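Local atomic coordinates of putative fructosamine-3-kinase (Thermobifida fusca YX, PDB entry 3F7W), a protein that probably acts as a kinase of the fructosamine kinase family, whose members phosphorylate sugar-amine adducts, although its own substrate has not been established. Residues Pro132-Pro137 with Ala146-Leu151; His258-Leu263 with Asp280-Ala285; Ala189-Asp194 with Ala213-His218. One frame throughout, in Å; residues are numbered along the deposited sequence.

Interaction 1: residues Pro132-Pro137 with Ala146-Leu151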
ATOM      1  N   PRO A 132       2.272  -9.346  -9.513  1.00 28.59           N
ATOM      2  CA  PRO A 132       0.854  -9.123  -9.809  1.00 29.68           C
ATOM      3  C   PRO A 132      -0.018  -9.234  -8.549  1.00 30.50           C
ATOM      4  O   PRO A 132       0.270 -10.045  -7.632  1.00 26.94           O
ATOM      5  CB  PRO A 132       0.522 -10.234 -10.795  1.00 33.31           C
ATOM      6  CG  PRO A 132       1.829 -10.508 -11.474  1.00 35.44           C
ATOM      7  CD  PRO A 132       2.813 -10.449 -10.335  1.00 33.10           C
HETATM    8  N   MSE A 133      -1.047  -8.396  -8.516  1.00 25.96           N
HETATM    9  CA  MSE A 133      -2.025  -8.376  -7.439  1.00 26.54           C
HETATM   10  C   MSE A 133      -3.409  -8.307  -8.119  1.00 27.50           C
HETATM   11  O   MSE A 133      -3.709  -7.343  -8.823  1.00 25.26           O
HETATM   12  CB  MSE A 133      -1.820  -7.196  -6.468  1.00 25.70           C
HETATM   13  CG  MSE A 133      -2.863  -7.198  -5.316  1.00 26.68           C
HETATM   14 SE   MSE A 133      -2.681  -5.705  -4.120  0.75 24.81          SE
HETATM   15  CE  MSE A 133      -3.231  -4.307  -5.360  1.00 26.45           C
ATOM     16  N   ASP A 134      -4.227  -9.328  -7.875  1.00 26.90           N
ATOM     17  CA  ASP A 134      -5.501  -9.536  -8.597  1.00 27.82           C
ATOM     18  C   ASP A 134      -6.579  -8.617  -8.063  1.00 29.09           C
ATOM     19  O   ASP A 134      -7.035  -8.748  -6.908  1.00 26.19           O
ATOM     20  CB  ASP A 134      -5.947 -11.001  -8.479  1.00 27.73           C
ATOM     21  CG  ASP A 134      -7.179 -11.313  -9.335  1.00 28.38           C
ATOM     22  OD1 ASP A 134      -7.651 -10.428 -10.081  1.00 25.79           O
ATOM     23  OD2 ASP A 134      -7.657 -12.449  -9.257  1.00 31.41           O
ATOM     24  N   ASN A 135      -6.926  -7.641  -8.897  1.00 29.19           N
ATOM     25  CA  ASN A 135      -7.878  -6.611  -8.561  1.00 28.57           C
ATOM     26  C   ASN A 135      -9.280  -6.889  -9.084  1.00 29.34           C
ATOM     27  O   ASN A 135     -10.152  -6.027  -8.970  1.00 27.35           O
ATOM     28  CB  ASN A 135      -7.380  -5.245  -9.054  1.00 28.82           C
ATOM     29  CG  ASN A 135      -6.442  -4.583  -8.065  1.00 31.10           C
ATOM     30  OD1 ASN A 135      -6.388  -4.954  -6.886  1.00 28.57           O
ATOM     31  ND2 ASN A 135      -5.732  -3.578  -8.521  1.00 24.29           N
ATOM     32  N   THR A 136      -9.512  -8.093  -9.610  1.00 27.47           N
ATOM     33  CA  THR A 136     -10.851  -8.491 -10.096  1.00 26.96           C
ATOM     34  C   THR A 136     -11.898  -8.075  -9.082  1.00 28.08           C
ATOM     35  O   THR A 136     -11.823  -8.473  -7.920  1.00 28.70           O
ATOM     36  CB  THR A 136     -10.963 -10.001 -10.357  1.00 28.99           C
ATOM     37  OG1 THR A 136      -9.968 -10.379 -11.296  1.00 26.01           O
ATOM     38  CG2 THR A 136     -12.350 -10.374 -10.933  1.00 25.51           C
ATOM     39  N   PRO A 137     -12.853  -7.230  -9.502  1.00 29.05           N
ATOM     40  CA  PRO A 137     -13.878  -6.793  -8.557  1.00 28.05           C
ATOM     41  C   PRO A 137     -14.674  -7.933  -7.966  1.00 26.89           C
ATOM     42  O   PRO A 137     -15.039  -8.865  -8.695  1.00 26.82           O
ATOM     43  CB  PRO A 137     -14.761  -5.867  -9.405  1.00 26.12           C
ATOM     44  CG  PRO A 137     -13.877  -5.381 -10.488  1.00 31.48           C
ATOM     45  CD  PRO A 137     -12.963  -6.529 -10.797  1.00 31.33           C
ATOM     46  N   ALA A 146      -9.358 -14.521   0.435  1.00 26.34           N
ATOM     47  CA  ALA A 146      -8.848 -15.879   0.232  1.00 25.02           C
ATOM     48  C   ALA A 146      -8.284 -16.051  -1.180  1.00 25.70           C
ATOM     49  O   ALA A 146      -7.123 -16.423  -1.349  1.00 28.22           O
ATOM     50  CB  ALA A 146      -9.921 -16.923   0.532  1.00 25.90           C
ATOM     51  N   GLU A 147      -9.080 -15.723  -2.188  1.00 24.74           N
ATOM     52  CA  GLU A 147      -8.780 -16.094  -3.571  1.00 25.31           C
ATOM     53  C   GLU A 147      -7.816 -15.124  -4.265  1.00 26.16           C
ATOM     54  O   GLU A 147      -7.030 -15.536  -5.132  1.00 25.76           O
ATOM     55  CB  GLU A 147     -10.065 -16.172  -4.381  1.00 26.80           C
ATOM     56  CG  GLU A 147     -11.064 -17.199  -3.852  1.00 26.78           C
ATOM     57  CD  GLU A 147     -12.437 -17.061  -4.467  1.00 28.82           C
ATOM     58  OE1 GLU A 147     -12.530 -16.603  -5.607  1.00 31.68           O
ATOM     59  OE2 GLU A 147     -13.435 -17.452  -3.834  1.00 36.47           O
ATOM     60  N   GLN A 148      -7.885 -13.857  -3.876  1.00 24.47           N
ATOM     61  CA  GLN A 148      -7.091 -12.781  -4.507  1.00 27.22           C
ATOM     62  C   GLN A 148      -5.987 -12.154  -3.644  1.00 27.24           C
ATOM     63  O   GLN A 148      -5.100 -11.477  -4.185  1.00 27.24           O
ATOM     64  CB  GLN A 148      -8.041 -11.692  -5.043  1.00 26.92           C
ATOM     65  CG  GLN A 148      -8.931 -12.284  -6.141  1.00 24.74           C
ATOM     66  CD  GLN A 148     -10.009 -11.359  -6.686  1.00 30.41           C
ATOM     67  OE1 GLN A 148     -11.068 -11.854  -7.050  1.00 31.29           O
ATOM     68  NE2 GLN A 148      -9.740 -10.028  -6.784  1.00 23.32           N
ATOM     69  N   ARG A 149      -6.031 -12.355  -2.323  1.00 27.32           N
ATOM     70  CA  ARG A 149      -5.020 -11.789  -1.433  1.00 24.41           C
ATOM     71  C   ARG A 149      -4.158 -12.818  -0.687  1.00 25.77           C
ATOM     72  O   ARG A 149      -3.047 -12.484  -0.249  1.00 26.31           O
ATOM     73  CB  ARG A 149      -5.652 -10.780  -0.462  1.00 23.37           C
ATOM     74  CG  ARG A 149      -6.228  -9.492  -1.159  1.00 25.46           C
ATOM     75  CD  ARG A 149      -5.116  -8.626  -1.728  1.00 25.94           C
ATOM     76  NE  ARG A 149      -5.579  -7.479  -2.484  1.00 26.92           N
ATOM     77  CZ  ARG A 149      -5.929  -7.505  -3.772  1.00 27.55           C
ATOM     78  NH1 ARG A 149      -5.912  -8.639  -4.465  1.00 27.49           N
ATOM     79  NH2 ARG A 149      -6.306  -6.386  -4.374  1.00 28.08           N
ATOM     80  N   ILE A 150      -4.651 -14.055  -0.554  1.00 26.03           N
ATOM     81  CA  ILE A 150      -3.930 -15.096   0.186  1.00 24.69           C
ATOM     82  C   ILE A 150      -3.415 -16.197  -0.732  1.00 25.99           C
ATOM     83  O   ILE A 150      -2.203 -16.432  -0.793  1.00 27.08           O
ATOM     84  CB  ILE A 150      -4.791 -15.713   1.326  1.00 25.57           C
ATOM     85  CG1 ILE A 150      -5.199 -14.637   2.345  1.00 26.38           C
ATOM     86  CG2 ILE A 150      -4.004 -16.866   2.045  1.00 26.69           C
ATOM     87  CD1 ILE A 150      -4.019 -13.934   3.019  1.00 25.51           C
ATOM     88  N   LEU A 151      -4.323 -16.883  -1.422  1.00 26.93           N
ATOM     89  CA  LEU A 151      -3.949 -18.118  -2.124  1.00 25.48           C
ATOM     90  C   LEU A 151      -2.830 -17.914  -3.164  1.00 25.76           C
ATOM     91  O   LEU A 151      -1.893 -18.717  -3.230  1.00 24.96           O
ATOM     92  CB  LEU A 151      -5.178 -18.800  -2.746  1.00 25.25           C
ATOM     93  CG  LEU A 151      -6.081 -19.554  -1.760  1.00 25.43           C
ATOM     94  CD1 LEU A 151      -7.409 -20.071  -2.392  1.00 25.19           C
ATOM     95  CD2 LEU A 151      -5.317 -20.725  -1.152  1.00 27.66           C
TER
HETATM   96  O   HOH W   1      -3.288 -11.633  -6.199  1.00 24.27           O
HETATM   97  O   HOH W   2      -6.273 -14.326  -7.923  1.00 33.87           O
HETATM   98  O   HOH W   3     -10.774 -13.822  -9.268  1.00 49.04           O
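M133, a selenomethionine, lays its CG over the centre of one face of the R149 guanidinium, 3.4 Å from CZ. M133 ends strand 131-133, which pairs with 126-128 in a small hairpin. An Asx turn follows, D134 OD1 accepting from T136 N, and lies along helix 141-159 in the helical part of this protein-kinase-like fold. With its CG anti to the backbone N (chi1 -179°), M133 runs out straight and bends only at its end, which brings SE within 3.7 Å of R149 NH2. The edge of the guanidinium is held by polar atoms. NH1 donates to D134 O at 2.7 Å, nearly straight (165°) and with the oxygen in the guanidinium plane. The same NH1 also reaches Q148 O in its own helix, while NH2 bonds N135 OD1 at 2.9 Å, nearly in line with the asparagine C=O, though the N-H is bent and the oxygen tilted from the guanidinium plane. Three acceptors and a selenomethionine lid thus fix the rotation of the group. D134 O has a second donor, Q148 NE2, which arrives from the opposite face of its carbonyl plane. That nitrogen also bonds T136 O at 2.8 Å, lying in the carbonyl plane on a lone pair. Two carbonyls of the turn, those of D134 and T136, are thus met by helix side chains. The Q148 amide stacks on the D134 carboxylate, the planes 20° apart, with OD2 3.4 Å from Q148 CG. One water links D134 N to Q148 O and another D134 OD2 to E147 O. Beyond the two segments, R138 bonds Q148 OE1 and makes a salt bridge with E147, and N135 ND2 is tied to W124 O. D134 OD1 receives T136 OG1 on its syn lone pair at 2.6 Å.

Interaction 2: residues His258-Leu263 with Asp280-Ala285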
ATOM      1  N   HIS A 258      -5.633  -9.925   9.163  1.00 27.02           N
ATOM      2  CA  HIS A 258      -5.344  -8.912   8.146  1.00 26.90           C
ATOM      3  C   HIS A 258      -3.873  -8.733   7.787  1.00 26.92           C
ATOM      4  O   HIS A 258      -3.567  -8.053   6.803  1.00 27.44           O
ATOM      5  CB  HIS A 258      -5.936  -7.571   8.555  1.00 24.10           C
ATOM      6  CG  HIS A 258      -7.427  -7.549   8.497  1.00 26.00           C
ATOM      7  ND1 HIS A 258      -8.116  -7.522   7.307  1.00 25.30           N
ATOM      8  CD2 HIS A 258      -8.362  -7.579   9.475  1.00 27.79           C
ATOM      9  CE1 HIS A 258      -9.411  -7.534   7.551  1.00 29.15           C
ATOM     10  NE2 HIS A 258      -9.589  -7.573   8.860  1.00 26.60           N
ATOM     11  N   GLN A 259      -2.988  -9.322   8.593  1.00 24.74           N
ATOM     12  CA  GLN A 259      -1.564  -9.306   8.353  1.00 24.73           C
ATOM     13  C   GLN A 259      -1.086 -10.486   7.505  1.00 25.41           C
ATOM     14  O   GLN A 259       0.066 -10.514   7.075  1.00 25.69           O
ATOM     15  CB  GLN A 259      -0.813  -9.288   9.697  1.00 24.53           C
ATOM     16  CG  GLN A 259      -0.993  -7.967  10.448  1.00 22.82           C
ATOM     17  CD  GLN A 259      -0.365  -7.915  11.828  1.00 23.56           C
ATOM     18  OE1 GLN A 259      -0.137  -8.948  12.462  1.00 24.76           O
ATOM     19  NE2 GLN A 259      -0.142  -6.698  12.331  1.00 22.32           N
ATOM     20  N   LEU A 260      -1.961 -11.447   7.244  1.00 25.02           N
ATOM     21  CA  LEU A 260      -1.554 -12.630   6.491  1.00 25.62           C
ATOM     22  C   LEU A 260      -1.173 -12.302   5.050  1.00 24.95           C
ATOM     23  O   LEU A 260      -0.167 -12.805   4.548  1.00 26.37           O
ATOM     24  CB  LEU A 260      -2.633 -13.719   6.552  1.00 25.16           C
ATOM     25  CG  LEU A 260      -2.870 -14.304   7.957  1.00 26.65           C
ATOM     26  CD1 LEU A 260      -4.012 -15.334   7.917  1.00 26.35           C
ATOM     27  CD2 LEU A 260      -1.607 -14.919   8.566  1.00 24.37           C
ATOM     28  N   HIS A 261      -1.941 -11.424   4.405  1.00 26.27           N
ATOM     29  CA  HIS A 261      -1.641 -11.042   3.021  1.00 26.84           C
ATOM     30  C   HIS A 261      -0.238 -10.418   2.922  1.00 23.84           C
ATOM     31  O   HIS A 261       0.593 -10.923   2.174  1.00 25.01           O
ATOM     32  CB  HIS A 261      -2.715 -10.092   2.451  1.00 27.33           C
ATOM     33  CG  HIS A 261      -2.272  -9.366   1.225  1.00 26.62           C
ATOM     34  ND1 HIS A 261      -2.020 -10.017   0.025  1.00 26.53           N
ATOM     35  CD2 HIS A 261      -2.007  -8.054   1.011  1.00 29.24           C
ATOM     36  CE1 HIS A 261      -1.619  -9.126  -0.870  1.00 29.83           C
ATOM     37  NE2 HIS A 261      -1.597  -7.931  -0.297  1.00 27.33           N
ATOM     38  N   PRO A 262       0.034  -9.309   3.661  1.00 27.94           N
ATOM     39  CA  PRO A 262       1.378  -8.721   3.544  1.00 26.00           C
ATOM     40  C   PRO A 262       2.469  -9.671   3.916  1.00 26.02           C
ATOM     41  O   PRO A 262       3.532  -9.630   3.298  1.00 25.87           O
ATOM     42  CB  PRO A 262       1.347  -7.532   4.522  1.00 26.99           C
ATOM     43  CG  PRO A 262       0.182  -7.754   5.388  1.00 26.48           C
ATOM     44  CD  PRO A 262      -0.813  -8.506   4.548  1.00 25.83           C
ATOM     45  N   LEU A 263       2.243 -10.529   4.919  1.00 24.91           N
ATOM     46  CA  LEU A 263       3.297 -11.462   5.305  1.00 25.30           C
ATOM     47  C   LEU A 263       3.640 -12.497   4.218  1.00 26.17           C
ATOM     48  O   LEU A 263       4.828 -12.841   4.017  1.00 24.33           O
ATOM     49  CB  LEU A 263       2.987 -12.151   6.650  1.00 26.29           C
ATOM     50  CG  LEU A 263       3.194 -11.206   7.853  1.00 25.29           C
ATOM     51  CD1 LEU A 263       2.551 -11.813   9.120  1.00 26.21           C
ATOM     52  CD2 LEU A 263       4.722 -10.835   8.073  1.00 27.76           C
ATOM     53  N   ASP A 280       3.490 -17.808  12.951  1.00 25.44           N
ATOM     54  CA  ASP A 280       3.008 -17.361  14.256  1.00 27.47           C
ATOM     55  C   ASP A 280       1.694 -16.587  14.106  1.00 26.02           C
ATOM     56  O   ASP A 280       0.790 -16.708  14.934  1.00 23.59           O
ATOM     57  CB  ASP A 280       4.050 -16.468  14.920  1.00 27.08           C
ATOM     58  CG  ASP A 280       5.295 -17.234  15.384  1.00 37.81           C
ATOM     59  OD1 ASP A 280       5.292 -18.485  15.377  1.00 35.62           O
ATOM     60  OD2 ASP A 280       6.290 -16.561  15.735  1.00 38.82           O
ATOM     61  N   THR A 281       1.619 -15.771  13.049  1.00 26.18           N
ATOM     62  CA  THR A 281       0.438 -14.916  12.800  1.00 26.17           C
ATOM     63  C   THR A 281      -0.793 -15.757  12.375  1.00 26.85           C
ATOM     64  O   THR A 281      -1.928 -15.486  12.793  1.00 25.85           O
ATOM     65  CB  THR A 281       0.794 -13.794  11.777  1.00 26.46           C
ATOM     66  OG1 THR A 281       1.914 -13.044  12.269  1.00 28.37           O
ATOM     67  CG2 THR A 281      -0.374 -12.831  11.533  1.00 24.17           C
ATOM     68  N   ALA A 282      -0.554 -16.768  11.539  1.00 27.34           N
ATOM     69  CA  ALA A 282      -1.577 -17.730  11.151  1.00 25.87           C
ATOM     70  C   ALA A 282      -2.115 -18.449  12.385  1.00 26.03           C
ATOM     71  O   ALA A 282      -3.323 -18.542  12.577  1.00 24.32           O
ATOM     72  CB  ALA A 282      -1.007 -18.743  10.153  1.00 24.83           C
ATOM     73  N   ARG A 283      -1.215 -18.952  13.233  1.00 23.95           N
ATOM     74  CA  ARG A 283      -1.646 -19.564  14.492  1.00 27.01           C
ATOM     75  C   ARG A 283      -2.495 -18.628  15.351  1.00 27.91           C
ATOM     76  O   ARG A 283      -3.517 -19.037  15.910  1.00 27.25           O
ATOM     77  CB  ARG A 283      -0.436 -20.043  15.288  1.00 26.49           C
ATOM     78  CG  ARG A 283       0.121 -21.306  14.720  1.00 31.15           C
ATOM     79  CD  ARG A 283       1.440 -21.675  15.317  1.00 35.50           C
ATOM     80  NE  ARG A 283       1.783 -23.013  14.862  1.00 42.77           N
ATOM     81  CZ  ARG A 283       3.020 -23.493  14.792  1.00 48.20           C
ATOM     82  NH1 ARG A 283       4.067 -22.756  15.169  1.00 53.41           N
ATOM     83  NH2 ARG A 283       3.211 -24.731  14.347  1.00 47.03           N
ATOM     84  N   ALA A 284      -2.057 -17.376  15.444  1.00 26.08           N
ATOM     85  CA  ALA A 284      -2.768 -16.359  16.207  1.00 27.61           C
ATOM     86  C   ALA A 284      -4.159 -16.062  15.625  1.00 25.80           C
ATOM     87  O   ALA A 284      -5.138 -15.954  16.367  1.00 27.00           O
ATOM     88  CB  ALA A 284      -1.921 -15.074  16.306  1.00 25.46           C
ATOM     89  N   ALA A 285      -4.238 -15.909  14.305  1.00 26.14           N
ATOM     90  CA  ALA A 285      -5.520 -15.749  13.624  1.00 25.70           C
ATOM     91  C   ALA A 285      -6.477 -16.906  13.950  1.00 28.08           C
ATOM     92  O   ALA A 285      -7.670 -16.704  14.211  1.00 26.69           O
ATOM     93  CB  ALA A 285      -5.312 -15.641  12.107  1.00 26.90           C
TER
HETATM   94  O   HOH W   4       2.020 -10.577  13.008  1.00 32.41           O
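T281 pushes its branched side chain between L260 and L263, and each of its atoms has a neighbour across the contact. CB lies 3.8 Å from L263 CD1 and a little farther from L260 CD2. From CB the methyl CG2 continues between the two leucines, 3.8 Å from L260 CD2, and also borders the CB and OE1 of Q259. The hydroxyl branch touches L263 CD1 at 3.4 Å. OG1 stands anti to the carbonyl carbon and beside the backbone N (chi1 -56°), which lets it bond T277 O one turn earlier in its own helix and leaves CG2 for the leucines. A water donates to T281 OG1 at 2.6 Å and to Q259 OE1 at 2.8 Å, joining the two polar tips above the apolar layer. These residues belong to the two C-terminal helices, 251-270 and 275-286, which form a helical hairpin. The local axes come within 9.5 Å and run at 160° to each other, nearly antiparallel. L260 makes the other half of the seam. Its CD2 rests on the A282 backbone, 3.7 Å from N, and near the A282 methyl, while CD1 approaches A285 CB at 4.4 Å. With only a methyl on A282, the leucine tip can lie against that stretch of backbone. Around this seam, V174, Y145 and I150 pack on L260, and Q259 NE2 bonds A224 O in helix 219-229. Helix 251-270 is kinked where P262 has no N-H to give, and H261 N bonds Y145 OH instead. These two segments are thus joined by methyl packing and one bridging water, and their buried hydroxyl and amide tips are satisfied by backbone carbonyls and that water, with no direct polar bond between them.

Interaction 3: residues Ala189-Asp194 with Ala213-His218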
ATOM      1  N   ALA A 189     -13.536  -0.236   1.679  1.00 28.29           N
ATOM      2  CA  ALA A 189     -12.861   1.031   1.882  1.00 28.53           C
ATOM      3  C   ALA A 189     -11.878   1.305   0.734  1.00 26.21           C
ATOM      4  O   ALA A 189     -11.437   0.380   0.056  1.00 25.56           O
ATOM      5  CB  ALA A 189     -12.113   0.992   3.207  1.00 25.56           C
ATOM      6  N   ARG A 190     -11.553   2.579   0.519  1.00 27.19           N
ATOM      7  CA  ARG A 190     -10.449   2.943  -0.360  1.00 28.59           C
ATOM      8  C   ARG A 190      -9.163   2.824   0.443  1.00 26.03           C
ATOM      9  O   ARG A 190      -8.816   3.722   1.209  1.00 27.37           O
ATOM     10  CB  ARG A 190     -10.579   4.370  -0.908  1.00 30.28           C
ATOM     11  CG  ARG A 190     -11.768   4.578  -1.758  1.00 39.12           C
ATOM     12  CD  ARG A 190     -11.623   5.756  -2.695  1.00 32.57           C
ATOM     13  NE  ARG A 190     -12.914   5.961  -3.270  1.00 37.29           N
ATOM     14  CZ  ARG A 190     -13.168   6.670  -4.348  1.00 39.28           C
ATOM     15  NH1 ARG A 190     -12.202   7.333  -4.979  1.00 38.59           N
ATOM     16  NH2 ARG A 190     -14.423   6.750  -4.757  1.00 43.56           N
ATOM     17  N   ILE A 191      -8.471   1.717   0.275  1.00 26.25           N
ATOM     18  CA  ILE A 191      -7.262   1.462   1.058  1.00 26.66           C
ATOM     19  C   ILE A 191      -5.989   1.676   0.275  1.00 26.29           C
ATOM     20  O   ILE A 191      -5.939   1.470  -0.959  1.00 26.01           O
ATOM     21  CB  ILE A 191      -7.265   0.045   1.754  1.00 25.30           C
ATOM     22  CG1 ILE A 191      -7.049  -1.121   0.780  1.00 25.51           C
ATOM     23  CG2 ILE A 191      -8.555  -0.098   2.602  1.00 23.78           C
ATOM     24  CD1 ILE A 191      -6.676  -2.490   1.499  1.00 27.99           C
ATOM     25  N   HIS A 192      -4.955   2.066   1.015  1.00 25.10           N
ATOM     26  CA  HIS A 192      -3.617   2.262   0.480  1.00 26.69           C
ATOM     27  C   HIS A 192      -3.014   0.923  -0.055  1.00 25.89           C
ATOM     28  O   HIS A 192      -2.431   0.879  -1.139  1.00 23.89           O
ATOM     29  CB  HIS A 192      -2.743   2.904   1.563  1.00 26.44           C
ATOM     30  CG  HIS A 192      -1.324   3.110   1.157  1.00 25.89           C
ATOM     31  ND1 HIS A 192      -0.394   2.093   1.199  1.00 25.34           N
ATOM     32  CD2 HIS A 192      -0.663   4.215   0.735  1.00 26.51           C
ATOM     33  CE1 HIS A 192       0.777   2.562   0.795  1.00 29.97           C
ATOM     34  NE2 HIS A 192       0.639   3.846   0.508  1.00 24.48           N
ATOM     35  N   GLY A 193      -3.129  -0.138   0.731  1.00 25.53           N
ATOM     36  CA  GLY A 193      -2.736  -1.487   0.328  1.00 26.43           C
ATOM     37  C   GLY A 193      -1.324  -1.924   0.680  1.00 27.10           C
ATOM     38  O   GLY A 193      -1.010  -3.103   0.563  1.00 27.96           O
ATOM     39  N   ASP A 194      -0.469  -0.987   1.074  1.00 26.93           N
ATOM     40  CA  ASP A 194       0.895  -1.275   1.529  1.00 27.52           C
ATOM     41  C   ASP A 194       1.352  -0.263   2.583  1.00 24.49           C
ATOM     42  O   ASP A 194       2.459   0.331   2.500  1.00 25.46           O
ATOM     43  CB  ASP A 194       1.852  -1.295   0.338  1.00 29.66           C
ATOM     44  CG  ASP A 194       3.183  -1.970   0.652  1.00 36.50           C
ATOM     45  OD1 ASP A 194       3.253  -2.850   1.547  1.00 31.59           O
ATOM     46  OD2 ASP A 194       4.166  -1.612  -0.025  1.00 31.95           O
ATOM     47  N   ALA A 213      -0.613   0.482  -3.186  1.00 25.14           N
ATOM     48  CA  ALA A 213      -1.109  -0.642  -3.987  1.00 25.35           C
ATOM     49  C   ALA A 213      -2.650  -0.569  -3.817  1.00 26.34           C
ATOM     50  O   ALA A 213      -3.305  -1.428  -3.218  1.00 26.13           O
ATOM     51  CB  ALA A 213      -0.522  -1.983  -3.496  1.00 26.01           C
ATOM     52  N   ALA A 214      -3.220   0.528  -4.319  1.00 26.54           N
ATOM     53  CA  ALA A 214      -4.531   0.983  -3.898  1.00 24.03           C
ATOM     54  C   ALA A 214      -5.645   0.106  -4.472  1.00 23.25           C
ATOM     55  O   ALA A 214      -5.601  -0.318  -5.631  1.00 26.22           O
ATOM     56  CB  ALA A 214      -4.761   2.479  -4.266  1.00 23.82           C
ATOM     57  N   HIS A 215      -6.652  -0.159  -3.638  1.00 24.40           N
ATOM     58  CA  HIS A 215      -7.822  -0.886  -4.091  1.00 23.66           C
ATOM     59  C   HIS A 215      -8.930  -0.799  -3.075  1.00 25.70           C
ATOM     60  O   HIS A 215      -8.727  -0.267  -1.967  1.00 26.11           O
ATOM     61  CB  HIS A 215      -7.474  -2.369  -4.379  1.00 24.36           C
ATOM     62  CG  HIS A 215      -6.904  -3.124  -3.205  1.00 22.39           C
ATOM     63  ND1 HIS A 215      -5.589  -2.995  -2.821  1.00 26.41           N
ATOM     64  CD2 HIS A 215      -7.452  -4.025  -2.352  1.00 24.83           C
ATOM     65  CE1 HIS A 215      -5.340  -3.794  -1.799  1.00 27.21           C
ATOM     66  NE2 HIS A 215      -6.446  -4.444  -1.496  1.00 24.50           N
ATOM     67  N   GLY A 216     -10.101  -1.309  -3.466  1.00 25.83           N
ATOM     68  CA  GLY A 216     -11.198  -1.545  -2.535  1.00 26.19           C
ATOM     69  C   GLY A 216     -10.849  -2.732  -1.670  1.00 25.59           C
ATOM     70  O   GLY A 216     -10.647  -3.835  -2.176  1.00 26.87           O
ATOM     71  N   GLY A 217     -10.760  -2.497  -0.366  1.00 26.41           N
ATOM     72  CA  GLY A 217     -10.258  -3.507   0.582  1.00 25.28           C
ATOM     73  C   GLY A 217     -10.921  -3.292   1.919  1.00 27.60           C
ATOM     74  O   GLY A 217     -11.734  -2.367   2.076  1.00 25.98           O
ATOM     75  N   HIS A 218     -10.590  -4.137   2.883  1.00 26.12           N
ATOM     76  CA  HIS A 218     -11.052  -3.930   4.228  1.00 26.18           C
ATOM     77  C   HIS A 218     -10.178  -2.869   4.861  1.00 26.37           C
ATOM     78  O   HIS A 218      -8.959  -2.975   4.846  1.00 25.56           O
ATOM     79  CB  HIS A 218     -10.989  -5.236   5.025  1.00 27.60           C
ATOM     80  CG  HIS A 218     -11.904  -5.255   6.197  1.00 26.44           C
ATOM     81  ND1 HIS A 218     -11.851  -4.307   7.202  1.00 22.47           N
ATOM     82  CD2 HIS A 218     -12.922  -6.090   6.510  1.00 28.58           C
ATOM     83  CE1 HIS A 218     -12.779  -4.586   8.104  1.00 27.78           C
ATOM     84  NE2 HIS A 218     -13.436  -5.667   7.712  1.00 27.85           N
TER
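A189-I191 and H215-G217 run antiparallel, hydrogen-bonded pairs A189/G217 and I191/H215 enclosing the non-hydrogen-bonded pair R190/G216. I191 N reaches H215 O at 3.0 Å, and beyond the ladder A213 N bonds H192 O at 2.8 Å. I191 sets CG1 over one face of the H215 ring, a CH-pi contact 4.1 Å from the centroid and 11° off the ring normal; CD1 lies 3.6 Å from NE2. The I191 chi1 of 73° puts CG1 between the backbone N and carbonyl carbon, leaning toward the ring and over G217, where a CB would strike CD1. The ring is fixed by its own loop, ND1 donating in the ring plane to A213 O at 2.8 Å. With a phenylalanine in place of H215, A213 O would probably be left without this donor and the ring without the bond that fixes its rotation. G193 has positive phi (93°), and a CB there would run into A213 O, which its CA meets at 3.6 Å. H192 ND1 accepts from D194 N while NE2 is bonded to I210 O, and the D222 carboxylate takes the backbone N-H groups of H192 and G193. At the end of its segment H218, at the N-cap position, caps helix 219-229, its ND1 meeting E220 N. The run H192-G193-D194, with N199 bonded to D194 O, matches the HGDxxxxN pattern of the catalytic loop in aminoglycoside-phosphotransferase-like kinases, consistent with a related role here, and 213-218 probably begins at the last position of the segment that corresponds to DFG in protein kinases.

Overall arrangement
All three contacts are buried in the helical part of the kinase-like fold; the centre of interaction 3 lies nearest the centre of the chain (about 7 Å) and that of interaction 2 farthest (about 17 Å). Interaction 3 is mostly backbone pairing, interaction 1 side-chain donors gripping turn carbonyls, and interaction 2 apolar helix packing; of their touching residues, only interaction 1 includes an exposed one. Helix 141-159 joins them: R149 packs against H215 of interaction 3, and its carbonyl O lies 2.7 Å from H261 ND1 of interaction 2, a probable hydrogen bond. I150 leans on L260 and H261, whereas H258 meets the H218 ring, linking interactions 2 and 3 directly.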